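UDP-N-Acetylglucosamine 2-Epimerase (Thermus thermophilus, PDB 1V4V) probably interconverts UDP-N-acetylglucosamine and UDP-N-acetylmannosamine, as a two-domain, homodimeric enzyme of the UDP-N-acetylglucosamine 2-epimerase family. Local coordinates at residues 23-28 with 34-39; 92-97 with 359-364; 223-226 with 232-235; 249-252 with 256-259. All coordinates share one frame; numbering follows the deposited sequence.

Contact 1 of 4, residues 23-28 with 34-39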
loop_
_atom_site.group_PDB
_atom_site.type_symbol
_atom_site.label_atom_id
_atom_site.label_comp_id
_atom_site.label_asym_id
_atom_site.label_seq_id
_atom_site.Cartn_x
_atom_site.Cartn_y
_atom_site.Cartn_z
ATOM N N PRO A 23 0.857 -25.134 -2.549
ATOM C CA PRO A 23 1.524 -25.703 -1.373
ATOM C C PRO A 23 0.975 -25.133 -0.067
ATOM O O PRO A 23 0.911 -25.827 0.952
ATOM C CB PRO A 23 2.988 -25.327 -1.587
ATOM C CG PRO A 23 3.113 -25.271 -3.078
ATOM C CD PRO A 23 1.842 -24.571 -3.491
ATOM N N VAL A 24 0.599 -23.856 -0.098
ATOM C CA VAL A 24 0.049 -23.187 1.076
ATOM C C VAL A 24 -1.343 -23.742 1.366
ATOM O O VAL A 24 -1.666 -24.073 2.504
ATOM C CB VAL A 24 -0.050 -21.661 0.843
ATOM C CG1 VAL A 24 -0.680 -20.982 2.063
ATOM C CG2 VAL A 24 1.336 -21.091 0.564
ATOM N N TYR A 25 -2.163 -23.841 0.328
ATOM C CA TYR A 25 -3.519 -24.368 0.465
ATOM C C TYR A 25 -3.525 -25.748 1.121
ATOM O O TYR A 25 -4.277 -26.003 2.066
ATOM C CB TYR A 25 -4.176 -24.484 -0.908
ATOM C CG TYR A 25 -5.568 -25.071 -0.882
ATOM C CD1 TYR A 25 -6.687 -24.253 -0.734
ATOM C CD2 TYR A 25 -5.770 -26.451 -1.003
ATOM C CE1 TYR A 25 -7.969 -24.787 -0.712
ATOM C CE2 TYR A 25 -7.051 -26.993 -0.977
ATOM C CZ TYR A 25 -8.146 -26.155 -0.835
ATOM O OH TYR A 25 -9.420 -26.677 -0.836
ATOM N N LEU A 26 -2.687 -26.640 0.608
ATOM C CA LEU A 26 -2.624 -28.001 1.128
ATOM C C LEU A 26 -2.093 -28.055 2.555
ATOM O O LEU A 26 -2.553 -28.860 3.359
ATOM C CB LEU A 26 -1.780 -28.875 0.194
ATOM C CG LEU A 26 -2.383 -29.012 -1.211
ATOM C CD1 LEU A 26 -1.393 -29.691 -2.148
ATOM C CD2 LEU A 26 -3.690 -29.804 -1.137
ATOM N N ALA A 27 -1.137 -27.188 2.875
ATOM C CA ALA A 27 -0.579 -27.152 4.223
ATOM C C ALA A 27 -1.622 -26.648 5.224
ATOM O O ALA A 27 -1.661 -27.088 6.372
ATOM C CB ALA A 27 0.657 -26.255 4.257
ATOM N N LEU A 28 -2.466 -25.720 4.780
ATOM C CA LEU A 28 -3.516 -25.163 5.630
ATOM C C LEU A 28 -4.597 -26.206 5.900
ATOM O O LEU A 28 -5.167 -26.261 6.991
ATOM C CB LEU A 28 -4.148 -23.942 4.954
ATOM C CG LEU A 28 -3.350 -22.635 4.960
ATOM C CD1 LEU A 28 -3.949 -21.667 3.953
ATOM C CD2 LEU A 28 -3.362 -22.030 6.359
ATOM N N LEU A 34 -8.628 -24.877 10.997
ATOM C CA LEU A 34 -8.554 -24.032 9.809
ATOM C C LEU A 34 -9.112 -24.727 8.580
ATOM O O LEU A 34 -9.004 -25.945 8.433
ATOM C CB LEU A 34 -7.102 -23.629 9.515
ATOM C CG LEU A 34 -6.390 -22.690 10.486
ATOM C CD1 LEU A 34 -4.960 -22.454 10.024
ATOM C CD2 LEU A 34 -7.152 -21.382 10.563
ATOM N N LYS A 35 -9.713 -23.940 7.698
ATOM C CA LYS A 35 -10.252 -24.456 6.454
ATOM C C LYS A 35 -9.861 -23.478 5.353
ATOM O O LYS A 35 -10.246 -22.308 5.383
ATOM C CB LYS A 35 -11.774 -24.586 6.513
ATOM C CG LYS A 35 -12.380 -25.032 5.193
ATOM C CD LYS A 35 -13.795 -25.550 5.358
ATOM C CE LYS A 35 -14.726 -24.477 5.880
ATOM N NZ LYS A 35 -16.092 -25.012 6.157
ATOM N N PRO A 36 -9.071 -23.943 4.378
ATOM C CA PRO A 36 -8.655 -23.060 3.288
ATOM C C PRO A 36 -9.721 -23.000 2.201
ATOM O O PRO A 36 -10.433 -23.977 1.960
ATOM C CB PRO A 36 -7.369 -23.714 2.802
ATOM C CG PRO A 36 -7.699 -25.182 2.935
ATOM C CD PRO A 36 -8.402 -25.256 4.285
ATOM N N LEU A 37 -9.841 -21.843 1.564
ATOM C CA LEU A 37 -10.800 -21.655 0.483
ATOM C C LEU A 37 -10.099 -20.899 -0.634
ATOM O O LEU A 37 -9.153 -20.151 -0.382
ATOM C CB LEU A 37 -12.004 -20.843 0.955
ATOM C CG LEU A 37 -12.885 -21.429 2.061
ATOM C CD1 LEU A 37 -13.915 -20.386 2.457
ATOM C CD2 LEU A 37 -13.564 -22.709 1.577
ATOM N N VAL A 38 -10.567 -21.086 -1.860
ATOM C CA VAL A 38 -9.964 -20.410 -3.003
ATOM C C VAL A 38 -10.927 -19.487 -3.733
ATOM O O VAL A 38 -12.021 -19.892 -4.133
ATOM C CB VAL A 38 -9.398 -21.434 -4.021
ATOM C CG1 VAL A 38 -8.967 -20.729 -5.302
ATOM C CG2 VAL A 38 -8.219 -22.166 -3.411
ATOM N N LEU A 39 -10.502 -18.239 -3.897
ATOM C CA LEU A 39 -11.271 -17.236 -4.618
ATOM C C LEU A 39 -10.453 -16.892 -5.856
ATOM O O LEU A 39 -9.358 -16.351 -5.730
ATOM C CB LEU A 39 -11.449 -15.968 -3.774
ATOM C CG LEU A 39 -12.010 -14.749 -4.522
ATOM C CD1 LEU A 39 -13.424 -15.036 -5.011
ATOM C CD2 LEU A 39 -12.000 -13.538 -3.602
#
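Y25 of helix segment 23-28 lies against P36 of strand segment 34-39, and a CH-pi contact is the main feature. P36 CG sits over one face of the phenol ring, 3.9 Å from its centroid and 20° off the ring normal. It is shifted toward the rim. The proline ring meets the tyrosine side chain at about a right angle. Y25 CG is anti to the backbone N (chi1 178°). This swings the ring from the helix across the strand, although its CB starts out alongside it. P36 CG also lies near the main chain of the helix, 3.6 Å from Y25 O.

The other contacts are plain apolar packing. V38 CG2 touches the same ring at CD1, at 3.7 Å, from an oblique direction. L28 points at the strand. Its CB packs on P36 CB at 3.9 Å, the two side chains running past each other in opposite senses. Its CD2 branch meets L34 CD1 at 4.0 Å. P36 is therefore held between Y25 and L28, which lie one helical turn apart.

The axes of the two segments run nearly antiparallel, at 150°, as expected for the return leg of a right-handed beta-alpha-beta crossover. The unit is strand 6-12, helix 15-29 and strand 34-40, in the seven-stranded parallel sheet of a GT-B Rossmann-like domain. Helix 353-364 packs beside it through A358 and A362, and Y25 also touches L10 of strand 6-12.

Contact 2 of 4, residues 92-97 with 359-364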
loop_
_atom_site.group_PDB
_atom_site.type_symbol
_atom_site.label_atom_id
_atom_site.label_comp_id
_atom_site.label_asym_id
_atom_site.label_seq_id
_atom_site.Cartn_x
_atom_site.Cartn_y
_atom_site.Cartn_z
ATOM N N ALA A 92 -14.531 -15.133 5.418
ATOM C CA ALA A 92 -13.089 -15.144 5.625
ATOM C C ALA A 92 -12.615 -14.554 6.947
ATOM O O ALA A 92 -13.023 -13.459 7.336
ATOM C CB ALA A 92 -12.389 -14.420 4.457
ATOM N N ASP A 93 -11.737 -15.288 7.625
ATOM C CA ASP A 93 -11.152 -14.841 8.883
ATOM C C ASP A 93 -9.729 -14.372 8.609
ATOM O O ASP A 93 -9.095 -13.719 9.443
ATOM C CB ASP A 93 -11.127 -15.977 9.909
ATOM C CG ASP A 93 -12.511 -16.341 10.407
ATOM O OD1 ASP A 93 -13.056 -17.377 9.971
ATOM O OD2 ASP A 93 -13.052 -15.576 11.230
ATOM N N TYR A 94 -9.235 -14.712 7.423
ATOM C CA TYR A 94 -7.892 -14.329 7.015
ATOM C C TYR A 94 -7.826 -14.434 5.498
ATOM O O TYR A 94 -8.477 -15.287 4.898
ATOM C CB TYR A 94 -6.852 -15.260 7.657
ATOM C CG TYR A 94 -5.509 -14.606 7.890
ATOM C CD1 TYR A 94 -4.575 -14.479 6.860
ATOM C CD2 TYR A 94 -5.191 -14.064 9.134
ATOM C CE1 TYR A 94 -3.362 -13.821 7.070
ATOM C CE2 TYR A 94 -3.990 -13.412 9.351
ATOM C CZ TYR A 94 -3.081 -13.292 8.317
ATOM O OH TYR A 94 -1.905 -12.626 8.550
ATOM N N VAL A 95 -7.051 -13.550 4.881
ATOM C CA VAL A 95 -6.907 -13.555 3.435
ATOM C C VAL A 95 -5.437 -13.606 3.046
ATOM O O VAL A 95 -4.611 -12.899 3.611
ATOM C CB VAL A 95 -7.529 -12.292 2.803
ATOM C CG1 VAL A 95 -7.377 -12.346 1.279
ATOM C CG2 VAL A 95 -9.001 -12.194 3.174
ATOM N N LEU A 96 -5.117 -14.455 2.080
ATOM C CA LEU A 96 -3.748 -14.568 1.604
ATOM C C LEU A 96 -3.706 -14.154 0.141
ATOM O O LEU A 96 -4.532 -14.584 -0.657
ATOM C CB LEU A 96 -3.237 -16.011 1.741
ATOM C CG LEU A 96 -3.029 -16.570 3.153
ATOM C CD1 LEU A 96 -2.539 -18.011 3.065
ATOM C CD2 LEU A 96 -2.023 -15.723 3.910
ATOM N N VAL A 97 -2.765 -13.280 -0.199
ATOM C CA VAL A 97 -2.611 -12.861 -1.581
ATOM C C VAL A 97 -1.161 -13.090 -1.953
ATOM O O VAL A 97 -0.308 -13.287 -1.085
ATOM C CB VAL A 97 -3.001 -11.368 -1.810
ATOM C CG1 VAL A 97 -4.507 -11.183 -1.592
ATOM C CG2 VAL A 97 -2.213 -10.459 -0.887
ATOM N N ARG A 359 1.492 -22.200 9.010
ATOM C CA ARG A 359 1.675 -22.103 10.451
ATOM C C ARG A 359 1.708 -20.643 10.888
ATOM O O ARG A 359 1.324 -20.315 12.009
ATOM C CB ARG A 359 2.962 -22.816 10.871
ATOM C CG ARG A 359 2.845 -24.337 10.802
ATOM C CD ARG A 359 4.165 -25.030 11.081
ATOM N NE ARG A 359 4.001 -26.482 11.160
ATOM C CZ ARG A 359 5.007 -27.347 11.250
ATOM N NH1 ARG A 359 6.260 -26.911 11.270
ATOM N NH2 ARG A 359 4.760 -28.649 11.329
ATOM N N GLY A 360 2.177 -19.770 10.002
ATOM C CA GLY A 360 2.216 -18.355 10.322
ATOM C C GLY A 360 0.799 -17.830 10.475
ATOM O O GLY A 360 0.517 -17.038 11.374
ATOM N N VAL A 361 -0.093 -18.277 9.594
ATOM C CA VAL A 361 -1.494 -17.873 9.627
ATOM C C VAL A 361 -2.176 -18.431 10.881
ATOM O O VAL A 361 -2.892 -17.716 11.586
ATOM C CB VAL A 361 -2.238 -18.378 8.363
ATOM C CG1 VAL A 361 -3.725 -18.108 8.478
ATOM C CG2 VAL A 361 -1.673 -17.682 7.119
ATOM N N ALA A 362 -1.944 -19.711 11.155
ATOM C CA ALA A 362 -2.520 -20.362 12.327
ATOM C C ALA A 362 -2.129 -19.588 13.584
ATOM O O ALA A 362 -2.942 -19.399 14.491
ATOM C CB ALA A 362 -2.026 -21.800 12.419
ATOM N N TRP A 363 -0.880 -19.140 13.624
ATOM C CA TRP A 363 -0.364 -18.376 14.753
ATOM C C TRP A 363 -1.115 -17.054 14.910
ATOM O O TRP A 363 -1.470 -16.664 16.024
ATOM C CB TRP A 363 1.130 -18.114 14.557
ATOM C CG TRP A 363 1.699 -17.092 15.488
ATOM C CD1 TRP A 363 1.691 -17.129 16.853
ATOM C CD2 TRP A 363 2.374 -15.884 15.121
ATOM N NE1 TRP A 363 2.321 -16.018 17.359
ATOM C CE2 TRP A 363 2.751 -15.237 16.317
ATOM C CE3 TRP A 363 2.698 -15.286 13.895
ATOM C CZ2 TRP A 363 3.437 -14.018 16.327
ATOM C CZ3 TRP A 363 3.381 -14.073 13.904
ATOM C CH2 TRP A 363 3.744 -13.453 15.116
ATOM N N ARG A 364 -1.351 -16.366 13.796
ATOM C CA ARG A 364 -2.073 -15.100 13.827
ATOM C C ARG A 364 -3.505 -15.309 14.291
ATOM O O ARG A 364 -4.091 -14.434 14.932
ATOM C CB ARG A 364 -2.086 -14.446 12.441
ATOM C CG ARG A 364 -0.789 -13.761 12.058
ATOM C CD ARG A 364 -0.372 -12.783 13.143
ATOM N NE ARG A 364 0.330 -11.626 12.606
ATOM C CZ ARG A 364 1.007 -10.758 13.350
ATOM N NH1 ARG A 364 1.072 -10.921 14.663
ATOM N NH2 ARG A 364 1.611 -9.725 12.779
#
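V361 of helix segment 359-364 touches both Y94 and L96 of segment 92-97, using one methyl for each. V361 CG1 lies over a face of the Y94 ring, 4.2 Å from the centroid and 21° off the normal, a CH-pi contact toward its CG side. V361 CG2 meets L96 CD2 tip to tip at 3.8 Å. The valine has CG1 anti to the backbone N (chi1 173°), which parts the two methyls between the two strand residues.

R364, one turn along the helix, adds its aliphatic base. Its CB packs on Y94 CE2 at 3.8 Å, and its CG lies 3.9 Å from Y94 OH. Bends at chi2 and chi3 then carry the guanidinium away from the strand and over W363, with W363 CZ3 near one of its faces.

The polar ends are positioned from further out. Y94 OH hydrogen-bonds to D148. R364 forms salt bridges with D148 and E169. F151 of strand 149-152 packs on both L96 and V361. Helix 353-364, the last of the chain, returns to pack on the first domain, a feature of the GT-B fold. Its segment runs nearly antiparallel to strand 94-98 (152°).

Apolar groups fill the middle of the contact, while D148 receives both the phenol and the arginine. Its negative charge would probably be steadied by them, and the pairing would help fix how the ring and the guanidinium are turned.

Contact 3 of 4, residues 223-226 with 232-235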
loop_
_atom_site.group_PDB
_atom_site.type_symbol
_atom_site.label_atom_id
_atom_site.label_comp_id
_atom_site.label_asym_id
_atom_site.label_seq_id
_atom_site.Cartn_x
_atom_site.Cartn_y
_atom_site.Cartn_z
ATOM N N ARG A 223 27.405 -37.130 -28.822
ATOM C CA ARG A 223 28.643 -37.789 -28.403
ATOM C C ARG A 223 28.498 -38.334 -26.989
ATOM O O ARG A 223 28.977 -39.429 -26.679
ATOM C CB ARG A 223 29.830 -36.818 -28.427
ATOM C CG ARG A 223 30.396 -36.521 -29.797
ATOM C CD ARG A 223 31.623 -35.618 -29.675
ATOM N NE ARG A 223 32.783 -36.322 -29.127
ATOM C CZ ARG A 223 33.889 -35.716 -28.709
ATOM N NH1 ARG A 223 33.986 -34.394 -28.764
ATOM N NH2 ARG A 223 34.907 -36.428 -28.247
ATOM N N VAL A 224 27.854 -37.556 -26.121
ATOM C CA VAL A 224 27.651 -37.991 -24.746
ATOM C C VAL A 224 26.787 -39.256 -24.741
ATOM O O VAL A 224 27.107 -40.240 -24.074
ATOM C CB VAL A 224 26.942 -36.897 -23.899
ATOM C CG1 VAL A 224 26.630 -37.436 -22.505
ATOM C CG2 VAL A 224 27.834 -35.655 -23.796
ATOM N N ALA A 225 25.695 -39.226 -25.492
ATOM C CA ALA A 225 24.792 -40.372 -25.551
ATOM C C ALA A 225 25.519 -41.629 -26.030
ATOM O O ALA A 225 25.297 -42.722 -25.514
ATOM C CB ALA A 225 23.611 -40.058 -26.465
ATOM N N GLU A 226 26.399 -41.478 -27.011
ATOM C CA GLU A 226 27.136 -42.629 -27.518
ATOM C C GLU A 226 28.106 -43.181 -26.473
ATOM O O GLU A 226 28.398 -44.377 -26.453
ATOM C CB GLU A 226 27.886 -42.237 -28.789
ATOM C CG GLU A 226 26.958 -41.781 -29.899
ATOM C CD GLU A 226 27.703 -41.276 -31.115
ATOM O OE1 GLU A 226 28.558 -40.378 -30.956
ATOM O OE2 GLU A 226 27.427 -41.773 -32.226
ATOM N N THR A 232 19.399 -43.268 -20.802
ATOM C CA THR A 232 18.463 -42.788 -21.805
ATOM C C THR A 232 18.314 -41.287 -21.625
ATOM O O THR A 232 17.967 -40.820 -20.546
ATOM C CB THR A 232 17.099 -43.449 -21.668
ATOM O OG1 THR A 232 17.236 -44.855 -21.915
ATOM C CG2 THR A 232 16.114 -42.842 -22.672
ATOM N N PHE A 233 18.594 -40.542 -22.689
ATOM C CA PHE A 233 18.506 -39.084 -22.663
ATOM C C PHE A 233 17.148 -38.647 -23.189
ATOM O O PHE A 233 16.828 -38.864 -24.355
ATOM C CB PHE A 233 19.647 -38.488 -23.500
ATOM C CG PHE A 233 21.020 -38.818 -22.963
ATOM C CD1 PHE A 233 21.555 -40.096 -23.119
ATOM C CD2 PHE A 233 21.740 -37.873 -22.232
ATOM C CE1 PHE A 233 22.784 -40.437 -22.555
ATOM C CE2 PHE A 233 22.971 -38.195 -21.659
ATOM C CZ PHE A 233 23.499 -39.485 -21.819
ATOM N N VAL A 234 16.355 -38.041 -22.310
ATOM C CA VAL A 234 15.009 -37.595 -22.660
ATOM C C VAL A 234 14.989 -36.091 -22.863
ATOM O O VAL A 234 15.279 -35.319 -21.947
ATOM C CB VAL A 234 14.008 -38.002 -21.572
ATOM C CG1 VAL A 234 12.590 -37.658 -22.015
ATOM C CG2 VAL A 234 14.136 -39.499 -21.303
ATOM N N TYR A 235 14.612 -35.694 -24.075
ATOM C CA TYR A 235 14.609 -34.302 -24.482
ATOM C C TYR A 235 13.278 -33.782 -25.040
ATOM O O TYR A 235 12.942 -34.046 -26.193
ATOM C CB TYR A 235 15.725 -34.143 -25.525
ATOM C CG TYR A 235 15.972 -32.767 -26.111
ATOM C CD1 TYR A 235 15.344 -31.629 -25.613
ATOM C CD2 TYR A 235 16.882 -32.609 -27.162
ATOM C CE1 TYR A 235 15.618 -30.362 -26.145
ATOM C CE2 TYR A 235 17.160 -31.355 -27.698
ATOM C CZ TYR A 235 16.531 -30.238 -27.187
ATOM O OH TYR A 235 16.831 -29.004 -27.706
#
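F233 has CG anti to its carbonyl carbon (chi1 -63°), a setting that carries the ring from strand segment 232-235 to helix segment 223-226. V224 is turned the other way, with CG1 anti to the backbone N (chi1 175°), and this methyl meets the far end of the ring. V224 CG1 lies 3.8 Å from F233 CZ and the same distance from F233 CE2. The two side chains cross at about a right angle.

A225 meets the ring from the same side, at CE1 and CD1. Its CA is 3.6 Å from F233 CE1, so the ring comes up against the helix backbone itself. A225 CB adds a contact of 3.9 Å to F233 CD1. Both residues approach obliquely to the ring plane.

All three residues are buried. The contact closes the second half of a beta-alpha-beta unit made of strand 200-203, helix 214-227 and strand 232-236. The strands belong to the parallel sheet of the second GT-B domain. Within this pair of segments F233 is the strand residue that meets the helix.

Around this core, V201 of strand 200-203 also packs on F233, and the F233 ring meets that of F257. V224 continues outward to Y325, V328 and L332 of helix 321-332. The helix carbonyl A225 O accepts a hydrogen bond from N256 ND2, which ties the end of helix 214-227 to the residue just before strand 257-260.

Contact 4 of 4, residues 249-252 with 256-259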
loop_
_atom_site.group_PDB
_atom_site.type_symbol
_atom_site.label_atom_id
_atom_site.label_comp_id
_atom_site.label_asym_id
_atom_site.label_seq_id
_atom_site.Cartn_x
_atom_site.Cartn_y
_atom_site.Cartn_z
ATOM N N PRO A 249 17.736 -33.239 -37.034
ATOM C CA PRO A 249 18.679 -33.947 -37.906
ATOM C C PRO A 249 19.862 -34.595 -37.182
ATOM O O PRO A 249 20.448 -35.568 -37.667
ATOM C CB PRO A 249 19.112 -32.864 -38.898
ATOM C CG PRO A 249 18.956 -31.601 -38.114
ATOM C CD PRO A 249 17.641 -31.820 -37.411
ATOM N N VAL A 250 20.205 -34.061 -36.015
ATOM C CA VAL A 250 21.319 -34.594 -35.247
ATOM C C VAL A 250 20.915 -35.698 -34.271
ATOM O O VAL A 250 21.573 -36.735 -34.196
ATOM C CB VAL A 250 22.017 -33.480 -34.426
ATOM C CG1 VAL A 250 23.115 -34.084 -33.564
ATOM C CG2 VAL A 250 22.588 -32.413 -35.360
ATOM N N LEU A 251 19.830 -35.477 -33.539
ATOM C CA LEU A 251 19.405 -36.434 -32.526
ATOM C C LEU A 251 18.381 -37.492 -32.920
ATOM O O LEU A 251 18.204 -38.463 -32.193
ATOM C CB LEU A 251 18.926 -35.678 -31.282
ATOM C CG LEU A 251 20.015 -34.804 -30.635
ATOM C CD1 LEU A 251 19.427 -34.040 -29.445
ATOM C CD2 LEU A 251 21.184 -35.669 -30.188
ATOM N N LYS A 252 17.695 -37.306 -34.047
ATOM C CA LYS A 252 16.740 -38.318 -34.499
ATOM C C LYS A 252 17.574 -39.503 -34.952
ATOM O O LYS A 252 18.552 -39.336 -35.678
ATOM C CB LYS A 252 15.912 -37.821 -35.689
ATOM C CG LYS A 252 14.750 -36.929 -35.321
ATOM C CD LYS A 252 13.661 -37.689 -34.595
ATOM C CE LYS A 252 12.500 -36.764 -34.259
ATOM N NZ LYS A 252 11.395 -37.454 -33.542
ATOM N N ASN A 256 19.708 -44.051 -27.926
ATOM C CA ASN A 256 19.287 -43.749 -26.560
ATOM C C ASN A 256 18.841 -42.315 -26.272
ATOM O O ASN A 256 18.887 -41.854 -25.128
ATOM C CB ASN A 256 20.370 -44.188 -25.564
ATOM C CG ASN A 256 21.707 -43.533 -25.824
ATOM O OD1 ASN A 256 22.007 -43.128 -26.948
ATOM N ND2 ASN A 256 22.533 -43.446 -24.783
ATOM N N PHE A 257 18.415 -41.617 -27.316
ATOM C CA PHE A 257 17.875 -40.279 -27.152
ATOM C C PHE A 257 16.384 -40.400 -27.472
ATOM O O PHE A 257 15.996 -41.039 -28.461
ATOM C CB PHE A 257 18.514 -39.279 -28.122
ATOM C CG PHE A 257 19.213 -38.131 -27.437
ATOM C CD1 PHE A 257 20.597 -38.135 -27.285
ATOM C CD2 PHE A 257 18.485 -37.056 -26.930
ATOM C CE1 PHE A 257 21.253 -37.084 -26.638
ATOM C CE2 PHE A 257 19.129 -35.998 -26.281
ATOM C CZ PHE A 257 20.515 -36.014 -26.135
ATOM N N VAL A 258 15.551 -39.814 -26.625
ATOM C CA VAL A 258 14.108 -39.820 -26.841
ATOM C C VAL A 258 13.663 -38.374 -26.984
ATOM O O VAL A 258 13.778 -37.589 -26.041
ATOM C CB VAL A 258 13.343 -40.448 -25.654
ATOM C CG1 VAL A 258 11.842 -40.336 -25.895
ATOM C CG2 VAL A 258 13.741 -41.909 -25.485
ATOM N N LEU A 259 13.170 -38.012 -28.165
ATOM C CA LEU A 259 12.706 -36.651 -28.389
ATOM C C LEU A 259 11.197 -36.590 -28.191
ATOM O O LEU A 259 10.446 -37.356 -28.795
ATOM C CB LEU A 259 13.080 -36.177 -29.797
ATOM C CG LEU A 259 14.551 -36.321 -30.199
ATOM C CD1 LEU A 259 14.780 -35.601 -31.524
ATOM C CD2 LEU A 259 15.454 -35.728 -29.121
HETATM O O HOH W 1 16.072 -39.781 -31.020
HETATM O O HOH W 2 9.483 -36.025 -31.805
#
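L251 lays both methyls over one face of the F257 ring, and the contact is mainly apolar. L251 CD2 stands 3.9 Å from the centroid and 15° off the normal, a CH-pi contact. L251 CD1 sits over the same face, nearer the CE2 side, 3.7 Å from F257 CE2. L251 CB also packs on L259 CD2 at 4.1 Å. K252 starts out pointing away from the strand, but a bend at chi2 (-69°) folds its chain back. Its CE then lies 3.7 Å from L259 CD1, so the lysine methylenes lie over the leucine.

Water makes the polar links. One water donates to L251 O (2.8 Å) and to F257 O (2.9 Å), joining the helix end to the strand. A second accepts from K252 NZ at 3.0 Å and donates only weakly to L259 O.

L251 and F257 are buried, whereas K252 is exposed. Helix 241-251 ends here, and three residues lead to segment 256-259. The pair completes the beta-alpha-beta unit of strand 232-236, helix 241-251 and strand 257-260. Strand 257-260 is outermost in its sheet within this chain. Y235 of the adjoining strand packs on L251 and F257, and V250 turns to helix 214-227.

Contacts 1 and 2 belong to the first domain, contacts 3 and 4 to the second, with the two pairs on opposite sides of the chain's centre. Contacts 1, 3 and 4 each join a helix to the next strand of a beta-alpha-beta unit. Contact 2 instead joins distant parts of the sequence. Contacts 1 and 2 share one sheet and touch where V24 and L28 meet L96. Contacts 3 and 4 adjoin through neighbouring strands, with probable backbone hydrogen bonds F233 O to V258 N and N256 O to F233 N. Contacts 1 to 3 are buried. Contact 4, at the sheet margin, brings in water and an exposed lysine; in contact 2 the arginine's charge turns to acidic residues outside both segments.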